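Local coordinates for polyketide synthase associated protein 5 (Mycobacterium tuberculosis, PDB 1Q9J) that probably transfers mycocerosic acids from mycocerosic acid synthase onto phthiocerol-type alcohols, the closing step in making phthiocerol dimycocerosate lipids, at residues A[214-219]-A[405-410]; A[227-232]-A[299-304]; A[235-240]-A[381-386]; A[243-248]-A[342-347]; A[262-267]-A[305-310]. All blocks are in the same frame, centred on the assembly; numbering follows the deposited sequence.

In the fold
Followed from the N terminus, the first segments of all five contacts come in quick succession, between residues 214 and 267, and their partners lie farther on. Contact 1 closes the longest loop, bringing helix 399-412 back to strand 213-216, and the other four nest inside it. Contact 3 encloses contact 4, which in turn encloses contact 5; these join helix 237-253 to strands 378-384 and 342-345, and helix 300-317 to strand 260-267. Contact 2 crosses contacts 3, 4 and 5, joining the ends of helices 220-230 and 300-317. Together they illustrate how one six-stranded mixed sheet acquires its helical layer, probably forming one of the two related domains of this acyltransferase.

Contact 1. Residues A[214-219]-A[405-410]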
# COMPACT_ATOMS: atom_id res chain seq x y z
N THR A 214 -4.14 13.75 -1.31
CA THR A 214 -3.45 14.99 -0.96
C THR A 214 -2.03 14.61 -0.55
O THR A 214 -1.82 13.57 0.05
CB THR A 214 -4.09 15.70 0.21
OG1 THR A 214 -5.43 16.06 -0.12
CG2 THR A 214 -3.30 16.95 0.55
N ARG A 215 -1.08 15.48 -0.84
CA ARG A 215 0.28 15.15 -0.49
C ARG A 215 1.12 16.37 -0.10
O ARG A 215 1.15 17.38 -0.82
CB ARG A 215 0.88 14.38 -1.67
CG ARG A 215 2.35 14.07 -1.61
CD ARG A 215 2.60 12.83 -2.43
NE ARG A 215 3.78 12.92 -3.27
CZ ARG A 215 4.30 11.89 -3.94
NH1 ARG A 215 3.73 10.69 -3.86
NH2 ARG A 215 5.37 12.06 -4.69
N LEU A 216 1.79 16.28 1.06
CA LEU A 216 2.64 17.36 1.57
C LEU A 216 4.05 16.84 1.78
O LEU A 216 4.22 15.74 2.27
CB LEU A 216 2.12 17.87 2.91
CG LEU A 216 0.75 18.53 2.85
CD1 LEU A 216 0.31 18.97 4.24
CD2 LEU A 216 0.84 19.72 1.91
N TRP A 217 5.04 17.65 1.42
CA TRP A 217 6.43 17.24 1.59
C TRP A 217 7.12 17.89 2.79
O TRP A 217 6.50 18.58 3.61
CB TRP A 217 7.24 17.57 0.34
CG TRP A 217 6.97 16.69 -0.83
CD1 TRP A 217 5.79 16.54 -1.48
CD2 TRP A 217 7.92 15.85 -1.51
NE1 TRP A 217 5.93 15.66 -2.52
CE2 TRP A 217 7.23 15.22 -2.56
CE3 TRP A 217 9.28 15.57 -1.32
CZ2 TRP A 217 7.86 14.32 -3.45
CZ3 TRP A 217 9.91 14.68 -2.20
CH2 TRP A 217 9.20 14.06 -3.25
N LEU A 218 8.43 17.64 2.88
CA LEU A 218 9.28 18.16 3.93
C LEU A 218 10.66 18.39 3.36
O LEU A 218 11.17 17.57 2.59
CB LEU A 218 9.37 17.18 5.09
CG LEU A 218 8.32 17.41 6.17
CD1 LEU A 218 8.43 16.36 7.26
CD2 LEU A 218 8.55 18.80 6.75
N SER A 219 11.27 19.51 3.74
CA SER A 219 12.60 19.86 3.27
C SER A 219 13.62 18.84 3.74
O SER A 219 13.49 18.29 4.83
CB SER A 219 13.00 21.24 3.78
OG SER A 219 12.88 21.31 5.19
N ALA A 405 -1.96 20.29 9.50
CA ALA A 405 -1.88 20.34 10.96
C ALA A 405 -0.76 19.41 11.39
O ALA A 405 0.06 19.75 12.24
CB ALA A 405 -3.20 19.87 11.57
N ILE A 406 -0.74 18.23 10.77
CA ILE A 406 0.25 17.21 11.02
C ILE A 406 1.59 17.70 10.47
O ILE A 406 2.65 17.45 11.05
CB ILE A 406 -0.14 15.91 10.30
CG1 ILE A 406 -1.48 15.41 10.85
CG2 ILE A 406 0.95 14.86 10.45
CD1 ILE A 406 -2.05 14.23 10.11
N ARG A 407 1.52 18.42 9.36
CA ARG A 407 2.70 18.97 8.69
C ARG A 407 3.53 19.83 9.63
O ARG A 407 4.69 19.52 9.92
CB ARG A 407 2.26 19.81 7.48
CG ARG A 407 3.10 19.66 6.21
CD ARG A 407 4.48 20.28 6.32
NE ARG A 407 5.26 19.71 7.41
CZ ARG A 407 5.62 18.43 7.49
NH1 ARG A 407 5.28 17.57 6.54
NH2 ARG A 407 6.32 18.00 8.54
N SER A 408 2.94 20.92 10.10
CA SER A 408 3.65 21.84 10.99
C SER A 408 4.04 21.18 12.31
O SER A 408 5.02 21.55 12.94
CB SER A 408 2.80 23.09 11.23
OG SER A 408 3.61 24.25 11.39
N LEU A 409 3.26 20.18 12.72
CA LEU A 409 3.52 19.48 13.98
C LEU A 409 4.80 18.65 13.93
O LEU A 409 5.47 18.48 14.94
CB LEU A 409 2.34 18.59 14.35
CG LEU A 409 2.34 17.97 15.75
CD1 LEU A 409 2.59 19.03 16.79
CD2 LEU A 409 1.00 17.29 15.99
N LEU A 410 5.15 18.14 12.75
CA LEU A 410 6.37 17.35 12.61
C LEU A 410 7.60 18.25 12.48
O LEU A 410 8.74 17.76 12.47
CB LEU A 410 6.28 16.43 11.39
CG LEU A 410 5.34 15.22 11.46
CD1 LEU A 410 5.40 14.47 10.14
CD2 LEU A 410 5.76 14.30 12.60
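Leu216 and Arg407 run past each other in opposite directions, so that the leucine lies alongside the aliphatic root of the arginine. Between these two, Leu216 CD1 comes nearest, 3.5 Å from Arg407 CG, and Leu216 CB lies 3.9 Å from the same methylene. Beyond that point the arginine does not continue straight. Bends at chi2 (-71°) and chi3 (59°) fold its chain round and carry the guanidinium to Leu218, whose side chain crosses it obliquely. Leu218 CD2 stands over the centre of one face of the flat group, so an isobutyl end covers a cationic plane. Trp217 contributes backbone only: its O is 3.3 Å from Arg407 NH1 and meets the guanidinium obliquely.

The strand turns its residues alternately. Leu216 faces the helix and also touches Leu403, while Arg215 forms salt bridges with Asp363 and Glu391. Arg407 packs in addition on Ile390, in the strand next to 213-216. Leu218 is buried, and Ser219 just after it is the N-cap of helix 220-230. A C-terminal helix running along an outermost strand of a mixed sheet is consistent with the alpha/beta sandwich of the CoA-dependent acyltransferase clan.

Contact 2. Residues A[227-232]-A[299-304]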
# COMPACT_ATOMS: atom_id res chain seq x y z
N MET A 227 14.17 13.20 12.06
CA MET A 227 14.88 11.93 12.23
C MET A 227 15.79 11.99 13.46
O MET A 227 15.78 11.08 14.29
CB MET A 227 15.71 11.59 11.00
CG MET A 227 14.88 11.13 9.83
SD MET A 227 15.89 10.40 8.55
CE MET A 227 16.30 11.86 7.53
N ALA A 228 16.58 13.05 13.55
CA ALA A 228 17.47 13.24 14.68
C ALA A 228 16.65 13.14 15.96
O ALA A 228 17.05 12.48 16.91
CB ALA A 228 18.17 14.59 14.58
N PHE A 229 15.50 13.81 15.98
CA PHE A 229 14.61 13.79 17.14
C PHE A 229 14.13 12.38 17.36
O PHE A 229 13.81 11.99 18.48
CB PHE A 229 13.40 14.69 16.90
CG PHE A 229 12.33 14.56 17.94
CD1 PHE A 229 12.41 15.28 19.13
CD2 PHE A 229 11.25 13.71 17.75
CE1 PHE A 229 11.41 15.17 20.11
CE2 PHE A 229 10.25 13.59 18.73
CZ PHE A 229 10.34 14.33 19.91
N GLY A 230 14.06 11.61 16.28
CA GLY A 230 13.60 10.24 16.35
C GLY A 230 14.47 9.34 17.20
O GLY A 230 14.10 8.96 18.32
N ARG A 231 15.64 8.99 16.67
CA ARG A 231 16.56 8.12 17.39
C ARG A 231 17.13 8.78 18.64
O ARG A 231 18.06 8.26 19.26
CB ARG A 231 17.67 7.63 16.46
CG ARG A 231 18.40 8.71 15.68
CD ARG A 231 19.19 8.08 14.53
NE ARG A 231 19.98 9.06 13.78
CZ ARG A 231 20.56 8.82 12.61
NH1 ARG A 231 20.45 7.62 12.04
NH2 ARG A 231 21.27 9.77 12.00
N GLU A 232 16.56 9.93 19.01
CA GLU A 232 16.98 10.65 20.20
C GLU A 232 15.87 10.41 21.22
O GLU A 232 15.71 11.15 22.17
CB GLU A 232 17.09 12.15 19.92
CG GLU A 232 17.67 12.97 21.07
CD GLU A 232 17.12 14.39 21.12
OE1 GLU A 232 15.91 14.56 21.40
OE2 GLU A 232 17.89 15.35 20.88
N ASP A 299 1.69 13.45 25.60
CA ASP A 299 2.96 13.78 24.98
C ASP A 299 3.30 12.91 23.77
O ASP A 299 3.01 11.71 23.75
CB ASP A 299 4.07 13.69 26.02
CG ASP A 299 5.44 14.00 25.45
OD1 ASP A 299 6.19 13.04 25.18
OD2 ASP A 299 5.75 15.20 25.27
N ILE A 300 3.92 13.52 22.77
CA ILE A 300 4.31 12.84 21.55
C ILE A 300 5.04 11.53 21.83
O ILE A 300 4.53 10.46 21.52
CB ILE A 300 5.19 13.77 20.66
CG1 ILE A 300 4.29 14.51 19.67
CG2 ILE A 300 6.26 12.98 19.91
CD1 ILE A 300 3.62 13.61 18.66
N VAL A 301 6.23 11.63 22.42
CA VAL A 301 7.01 10.44 22.72
C VAL A 301 6.22 9.45 23.56
O VAL A 301 6.28 8.25 23.32
CB VAL A 301 8.30 10.81 23.46
CG1 VAL A 301 9.24 9.62 23.49
CG2 VAL A 301 8.96 11.99 22.77
N ASP A 302 5.47 9.93 24.53
CA ASP A 302 4.68 9.04 25.37
C ASP A 302 3.78 8.17 24.50
O ASP A 302 3.75 6.95 24.65
CB ASP A 302 3.83 9.84 26.36
CG ASP A 302 4.41 9.84 27.77
OD1 ASP A 302 5.54 10.36 27.95
OD2 ASP A 302 3.74 9.31 28.69
N LEU A 303 3.05 8.81 23.59
CA LEU A 303 2.13 8.12 22.68
C LEU A 303 2.90 7.22 21.71
O LEU A 303 2.60 6.04 21.59
CB LEU A 303 1.31 9.16 21.90
CG LEU A 303 0.18 8.67 21.00
CD1 LEU A 303 -0.87 7.98 21.83
CD2 LEU A 303 -0.40 9.84 20.23
N ALA A 304 3.88 7.80 21.03
CA ALA A 304 4.69 7.07 20.08
C ALA A 304 5.24 5.77 20.67
O ALA A 304 5.09 4.70 20.07
CB ALA A 304 5.84 7.94 19.61
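Phe229 reaches from the last turn of helix 220-230 to Ile300 and Val301 in the first turn of helix 300-317, a helix-end packing within the helical layer of an alpha/beta acyltransferase domain. One aromatic ring does all the work on its side. With CG anti to the backbone N (chi1 171°), the ring is thrown outward from its helix toward the other. Ile300 CG2 comes to its edge, near the ring plane, 4.2 Å from Phe229 CE2. Val301 approaches obliquely, and its CG2 lies 3.9 Å from Phe229 CZ.

Other residues complete the packed side. Tyr417, near the C terminus, meets Phe229 edge-to-face and also touches Val301, while His233 and Val413 lie against the same phenylalanine. Ile300 continues inward to Ala243 and Leu247 of helix 237-253.

Away from this patch the two segments scarcely meet: they bury just 80 Å² together. Ala228, Arg231, Glu232 and Asp302 are exposed to solvent, and the chain leaves helical geometry at Arg231. Segment 299-304, by contrast, is only beginning its helix, with Asp299 as the N-cap. Besides its hydrogen bond with Tyr417 OH, Asp299 OD1 accepts on its anti side from Asp302 N at 3.3 Å, with an N-H...O angle of 159°.

Contact 3. Residues A[235-240]-A[381-386]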
# COMPACT_ATOMS: atom_id res chain seq x y z
N LEU A 235 13.04 5.93 18.95
CA LEU A 235 11.85 5.88 18.11
C LEU A 235 12.25 5.95 16.65
O LEU A 235 13.44 5.98 16.33
CB LEU A 235 10.90 7.03 18.45
CG LEU A 235 10.27 6.96 19.84
CD1 LEU A 235 9.38 8.17 20.06
CD2 LEU A 235 9.46 5.68 19.97
N SER A 236 11.25 5.97 15.77
CA SER A 236 11.45 6.03 14.32
C SER A 236 10.47 7.02 13.71
O SER A 236 9.43 7.32 14.29
CB SER A 236 11.17 4.66 13.72
OG SER A 236 9.83 4.29 13.98
N LEU A 237 10.80 7.51 12.51
CA LEU A 237 9.95 8.46 11.81
C LEU A 237 8.50 8.00 11.82
O LEU A 237 7.60 8.74 12.22
CB LEU A 237 10.41 8.61 10.36
CG LEU A 237 11.56 9.58 10.12
CD1 LEU A 237 12.08 9.43 8.69
CD2 LEU A 237 11.07 10.99 10.37
N ASN A 238 8.28 6.77 11.36
CA ASN A 238 6.95 6.17 11.29
C ASN A 238 6.25 6.22 12.64
O ASN A 238 5.07 6.57 12.73
CB ASN A 238 7.07 4.72 10.83
CG ASN A 238 7.99 4.58 9.62
OD1 ASN A 238 7.63 4.97 8.51
ND2 ASN A 238 9.18 4.04 9.85
N ALA A 239 6.99 5.84 13.68
CA ALA A 239 6.45 5.82 15.03
C ALA A 239 5.97 7.21 15.44
O ALA A 239 4.85 7.37 15.95
CB ALA A 239 7.50 5.33 16.00
N VAL A 240 6.82 8.21 15.22
CA VAL A 240 6.47 9.58 15.57
C VAL A 240 5.30 10.03 14.69
O VAL A 240 4.26 10.45 15.19
CB VAL A 240 7.64 10.53 15.33
CG1 VAL A 240 7.33 11.88 15.95
CG2 VAL A 240 8.90 9.94 15.91
N CYS A 381 2.89 7.57 4.66
CA CYS A 381 4.10 8.37 4.65
C CYS A 381 5.24 7.62 3.99
O CYS A 381 5.16 6.42 3.82
CB CYS A 381 4.49 8.78 6.07
SG CYS A 381 4.81 7.40 7.19
N ALA A 382 6.28 8.35 3.62
CA ALA A 382 7.46 7.76 2.99
C ALA A 382 8.55 8.81 2.85
O ALA A 382 8.27 10.01 2.73
CB ALA A 382 7.11 7.18 1.63
N VAL A 383 9.80 8.37 2.89
CA VAL A 383 10.91 9.29 2.76
C VAL A 383 11.52 9.16 1.38
O VAL A 383 12.24 8.21 1.08
CB VAL A 383 11.95 9.03 3.84
CG1 VAL A 383 13.08 10.04 3.74
CG2 VAL A 383 11.28 9.10 5.20
N TYR A 384 11.20 10.14 0.54
CA TYR A 384 11.68 10.18 -0.82
C TYR A 384 12.86 11.13 -0.87
O TYR A 384 12.79 12.24 -0.35
CB TYR A 384 10.57 10.68 -1.76
CG TYR A 384 10.90 10.57 -3.23
CD1 TYR A 384 10.55 9.43 -3.96
CD2 TYR A 384 11.62 11.57 -3.88
CE1 TYR A 384 10.92 9.29 -5.30
CE2 TYR A 384 12.00 11.44 -5.22
CZ TYR A 384 11.65 10.29 -5.92
OH TYR A 384 12.08 10.14 -7.22
N ALA A 385 13.96 10.67 -1.45
CA ALA A 385 15.15 11.51 -1.58
C ALA A 385 15.48 12.21 -0.27
O ALA A 385 15.85 13.39 -0.26
CB ALA A 385 14.92 12.53 -2.68
N GLY A 386 15.36 11.48 0.83
CA GLY A 386 15.65 12.07 2.12
C GLY A 386 14.65 13.14 2.52
O GLY A 386 14.98 14.08 3.24
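The opening turn of helix 237-253 stands over strand 378-384 with the CA atoms of Asn238 and Cys381 7.6 Å apart, while those of Leu237 and Val383 are separated by 9.1 Å. Both strand residues direct their side chains at the helix, and Ala382 between them faces the other way.

Leu237 and Val383 make the apolar half of the contact. Their side chains cross at about a right angle, and Leu237 CD1 comes to 3.6 Å from Val383 CG2. The valine has CG1 anti to its backbone N (chi1 -177°), which leaves CG2 beside the backbone N, and this is the methyl the leucine meets. Met227 of helix 220-230 also packs on Leu237.

Asn238 and Cys381 make the other half. Here Asn238 OD1 lies 3.9 Å from Cys381 SG, a near approach and not a hydrogen bond. The asparagine lies beside the loop after strand 342-345, touching Asp346 and Thr348, whereas Cys381 is buried against Leu388.

The helix start is fixed from within: Ser236, the N-cap, accepts from Ala239 N through its OG at 3.2 Å (153° at the hydrogen). Past Val383 the strand offers Tyr384 to its other side, on Ile361 and Ile364 of a strand in a different sheet.

Between these segments no hydrogen bond forms; the contact rests on apolar packing at Leu237 and a loose approach of amide oxygen and sulfur, so side-chain shape probably matters more here than directed bonding.

Contact 4. Residues A[243-248]-A[342-347]; sequences AAILLT and VFCTDA
Ile245 is the bump that fits two strand residues at once, one branch for each. Its CG2 rests 3.9 Å from Val342 CG1, and its longer arm, extended by chi2 of 167°, carries CD1 to 3.7 Å from Cys344 SG. The isoleucine thus spans the two strand side chains that point at the helix, two residues apart. Val342 answers in kind: it faces the hollow between Ile245 and the next helix residue, Leu246, whose CD2 makes a looser approach at 4.4 Å from Val342 CB. All four residues are buried, and everything that meets between them is apolar side chain or sulfur.

The helix and strand axes run nearly antiparallel, at 161°, and come within 10.1 Å of each other, a spacing filled by these side chains. On the helix itself, Thr248 OG1 donates to Ala244 O at 3.0 Å, while Thr248 N reaches the same oxygen from the opposite face of its plane.

Helix 237-253 is flanked by two others: Leu246 touches Leu303 and Ile307 of helix 300-317, while Ile245 touches Ile406 of helix 399-412. Beneath it, strand 342-345 lies between the parallel strands 260-267 and 378-384, bonded by backbone to Val263 and Tyr379.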
# COMPACT_ATOMS: atom_id res chain seq x y z
N ALA A 243 2.03 9.34 15.85
CA ALA A 243 1.66 10.15 17.00
C ALA A 243 1.12 11.47 16.46
O ALA A 243 -0.00 11.87 16.78
CB ALA A 243 2.88 10.39 17.87
N ALA A 244 1.91 12.13 15.62
CA ALA A 244 1.49 13.39 15.03
C ALA A 244 0.10 13.25 14.40
O ALA A 244 -0.77 14.11 14.58
CB ALA A 244 2.50 13.84 13.98
N ILE A 245 -0.11 12.18 13.65
CA ILE A 245 -1.40 11.94 13.02
C ILE A 245 -2.49 11.78 14.08
O ILE A 245 -3.53 12.43 14.02
CB ILE A 245 -1.33 10.67 12.14
CG1 ILE A 245 -0.42 10.95 10.96
CG2 ILE A 245 -2.71 10.26 11.66
CD1 ILE A 245 -0.02 9.72 10.22
N LEU A 246 -2.24 10.91 15.05
CA LEU A 246 -3.22 10.65 16.11
C LEU A 246 -3.55 11.88 16.96
O LEU A 246 -4.70 12.06 17.37
CB LEU A 246 -2.74 9.49 16.99
CG LEU A 246 -2.88 8.10 16.36
CD1 LEU A 246 -2.07 7.10 17.15
CD2 LEU A 246 -4.35 7.71 16.32
N LEU A 247 -2.55 12.71 17.24
CA LEU A 247 -2.79 13.91 18.03
C LEU A 247 -3.76 14.79 17.27
O LEU A 247 -4.86 15.10 17.76
CB LEU A 247 -1.48 14.67 18.26
CG LEU A 247 -0.56 13.98 19.27
CD1 LEU A 247 0.71 14.77 19.42
CD2 LEU A 247 -1.29 13.85 20.60
N THR A 248 -3.35 15.18 16.07
CA THR A 248 -4.15 16.02 15.19
C THR A 248 -5.59 15.52 15.05
O THR A 248 -6.52 16.32 15.03
CB THR A 248 -3.54 16.09 13.78
OG1 THR A 248 -2.20 16.60 13.87
CG2 THR A 248 -4.38 17.00 12.89
N VAL A 342 -8.61 5.43 12.37
CA VAL A 342 -7.53 6.13 11.69
C VAL A 342 -6.60 5.07 11.12
O VAL A 342 -5.98 4.31 11.87
CB VAL A 342 -6.74 7.02 12.66
CG1 VAL A 342 -5.68 7.81 11.91
CG2 VAL A 342 -7.69 7.94 13.38
N PHE A 343 -6.52 5.01 9.79
CA PHE A 343 -5.66 4.05 9.12
C PHE A 343 -4.43 4.73 8.59
O PHE A 343 -4.52 5.78 7.95
CB PHE A 343 -6.37 3.38 7.94
CG PHE A 343 -7.45 2.43 8.33
CD1 PHE A 343 -8.75 2.88 8.49
CD2 PHE A 343 -7.16 1.09 8.56
CE1 PHE A 343 -9.78 2.00 8.88
CE2 PHE A 343 -8.17 0.19 8.95
CZ PHE A 343 -9.48 0.64 9.11
N CYS A 344 -3.28 4.14 8.85
CA CYS A 344 -2.05 4.72 8.34
C CYS A 344 -1.08 3.62 7.92
O CYS A 344 -0.80 2.70 8.70
CB CYS A 344 -1.41 5.64 9.38
SG CYS A 344 0.15 6.31 8.81
N THR A 345 -0.59 3.71 6.68
CA THR A 345 0.36 2.74 6.13
C THR A 345 1.75 3.32 6.05
O THR A 345 1.96 4.36 5.45
CB THR A 345 0.04 2.32 4.70
OG1 THR A 345 -1.31 1.85 4.62
CG2 THR A 345 0.99 1.19 4.27
N ASP A 346 2.68 2.59 6.63
CA ASP A 346 4.07 2.99 6.63
C ASP A 346 4.72 2.34 5.40
O ASP A 346 5.58 1.47 5.53
CB ASP A 346 4.71 2.50 7.94
CG ASP A 346 3.97 3.01 9.18
OD1 ASP A 346 4.50 3.93 9.85
OD2 ASP A 346 2.86 2.51 9.49
N ALA A 347 4.29 2.77 4.22
CA ALA A 347 4.82 2.23 2.97
C ALA A 347 5.99 3.03 2.41
O ALA A 347 6.11 3.20 1.19
CB ALA A 347 3.71 2.13 1.94

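Contact 5. Residues A[262-267]-A[305-310]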
# COMPACT_ATOMS: atom_id res chain seq x y z
N TYR A 262 -6.80 3.16 16.29
CA TYR A 262 -5.77 3.21 15.26
C TYR A 262 -5.45 1.83 14.68
O TYR A 262 -5.52 0.82 15.38
CB TYR A 262 -4.51 3.86 15.85
CG TYR A 262 -3.35 4.01 14.89
CD1 TYR A 262 -3.54 4.42 13.58
CD2 TYR A 262 -2.05 3.78 15.33
CE1 TYR A 262 -2.45 4.60 12.72
CE2 TYR A 262 -0.96 3.96 14.48
CZ TYR A 262 -1.16 4.37 13.19
OH TYR A 262 -0.06 4.53 12.36
N VAL A 263 -5.15 1.79 13.39
CA VAL A 263 -4.82 0.52 12.74
C VAL A 263 -3.78 0.74 11.65
O VAL A 263 -3.87 1.68 10.87
CB VAL A 263 -6.05 -0.14 12.10
CG1 VAL A 263 -5.66 -1.48 11.51
CG2 VAL A 263 -7.17 -0.30 13.11
N TYR A 264 -2.78 -0.13 11.62
CA TYR A 264 -1.75 -0.04 10.59
C TYR A 264 -1.33 -1.45 10.16
O TYR A 264 -1.60 -2.44 10.87
CB TYR A 264 -0.54 0.78 11.07
CG TYR A 264 0.07 0.32 12.37
CD1 TYR A 264 1.39 -0.13 12.42
CD2 TYR A 264 -0.67 0.32 13.54
CE1 TYR A 264 1.95 -0.56 13.61
CE2 TYR A 264 -0.12 -0.11 14.74
CZ TYR A 264 1.19 -0.55 14.77
OH TYR A 264 1.73 -0.99 15.96
N PRO A 265 -0.68 -1.55 9.00
CA PRO A 265 -0.23 -2.83 8.46
C PRO A 265 1.00 -3.45 9.12
O PRO A 265 1.86 -2.74 9.64
CB PRO A 265 0.01 -2.49 7.00
CG PRO A 265 0.59 -1.10 7.09
CD PRO A 265 -0.32 -0.43 8.10
N VAL A 266 1.07 -4.78 9.12
CA VAL A 266 2.22 -5.52 9.64
C VAL A 266 2.49 -6.69 8.69
O VAL A 266 1.71 -7.65 8.64
CB VAL A 266 2.01 -6.10 11.07
CG1 VAL A 266 3.23 -6.94 11.46
CG2 VAL A 266 1.83 -4.98 12.08
N ASP A 267 3.58 -6.59 7.95
CA ASP A 267 3.94 -7.63 6.99
C ASP A 267 4.33 -8.93 7.71
O ASP A 267 5.41 -9.05 8.28
CB ASP A 267 5.11 -7.16 6.10
CG ASP A 267 5.17 -7.90 4.77
OD1 ASP A 267 4.50 -8.96 4.63
OD2 ASP A 267 5.87 -7.42 3.85
N SER A 305 5.85 5.87 21.84
CA SER A 305 6.45 4.70 22.51
C SER A 305 5.44 3.65 22.93
O SER A 305 5.70 2.45 22.83
CB SER A 305 7.25 5.15 23.74
OG SER A 305 8.48 5.75 23.34
N ASP A 306 4.28 4.10 23.40
CA ASP A 306 3.26 3.17 23.82
C ASP A 306 2.78 2.34 22.62
O ASP A 306 2.58 1.12 22.73
CB ASP A 306 2.09 3.92 24.44
CG ASP A 306 1.07 2.99 25.05
OD1 ASP A 306 1.47 2.10 25.84
OD2 ASP A 306 -0.13 3.14 24.75
N ILE A 307 2.60 2.99 21.48
CA ILE A 307 2.18 2.29 20.28
C ILE A 307 3.21 1.22 19.94
O ILE A 307 2.89 0.03 19.88
CB ILE A 307 2.05 3.25 19.06
CG1 ILE A 307 1.08 4.38 19.38
CG2 ILE A 307 1.56 2.47 17.83
CD1 ILE A 307 0.86 5.35 18.24
N VAL A 308 4.45 1.66 19.72
CA VAL A 308 5.51 0.73 19.38
C VAL A 308 5.60 -0.44 20.34
O VAL A 308 5.87 -1.56 19.92
CB VAL A 308 6.88 1.37 19.40
CG1 VAL A 308 7.93 0.29 19.12
CG2 VAL A 308 6.97 2.47 18.38
N ALA A 309 5.40 -0.17 21.62
CA ALA A 309 5.49 -1.24 22.59
C ALA A 309 4.34 -2.20 22.42
O ALA A 309 4.54 -3.40 22.34
CB ALA A 309 5.49 -0.66 24.00
N THR A 310 3.12 -1.67 22.32
CA THR A 310 1.95 -2.53 22.14
C THR A 310 2.12 -3.54 20.99
O THR A 310 1.66 -4.68 21.08
CB THR A 310 0.66 -1.71 21.90
OG1 THR A 310 0.44 -0.80 22.99
CG2 THR A 310 -0.54 -2.64 21.80
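Ile307 meets two tyrosines of strand 260-267, Tyr264 with one branch and Tyr262 with the other. Ile307 CG2 lies 3.9 Å from Tyr264 OH and 4.3 Å from its CZ, so it is the phenol end of the ring that is touched. The second branch, extended (chi2 -179°), brings CD1 to 4.4 Å from Tyr262 CE2. Both rings are approached obliquely, and both contacts are apolar packing.

The next shell packs round these groups. Leu246 and Ala242 of helix 237-253 touch Tyr262, as does Cys344. Tyr290 packs on Ile307 and hydrogen-bonds through its OH to Asp306 OD2, a polar tie from strand 285-292 to the helix. One turn along, Thr310 OG1 donates to Asp306 O at 2.9 Å, from above the carbonyl plane and on the face opposite to Thr310 N.

The side chain of Tyr264 is about 8 Å from that of Arg312, which lies farther along the same helix as Ile307 and is thought, by similarity, to matter for recognition of the carrier protein domain. Strand 260-267 runs between 342-345, parallel to it, and the outermost strand 285-292, antiparallel; helix 300-317 covers this flank of the sheet beside helix 237-253.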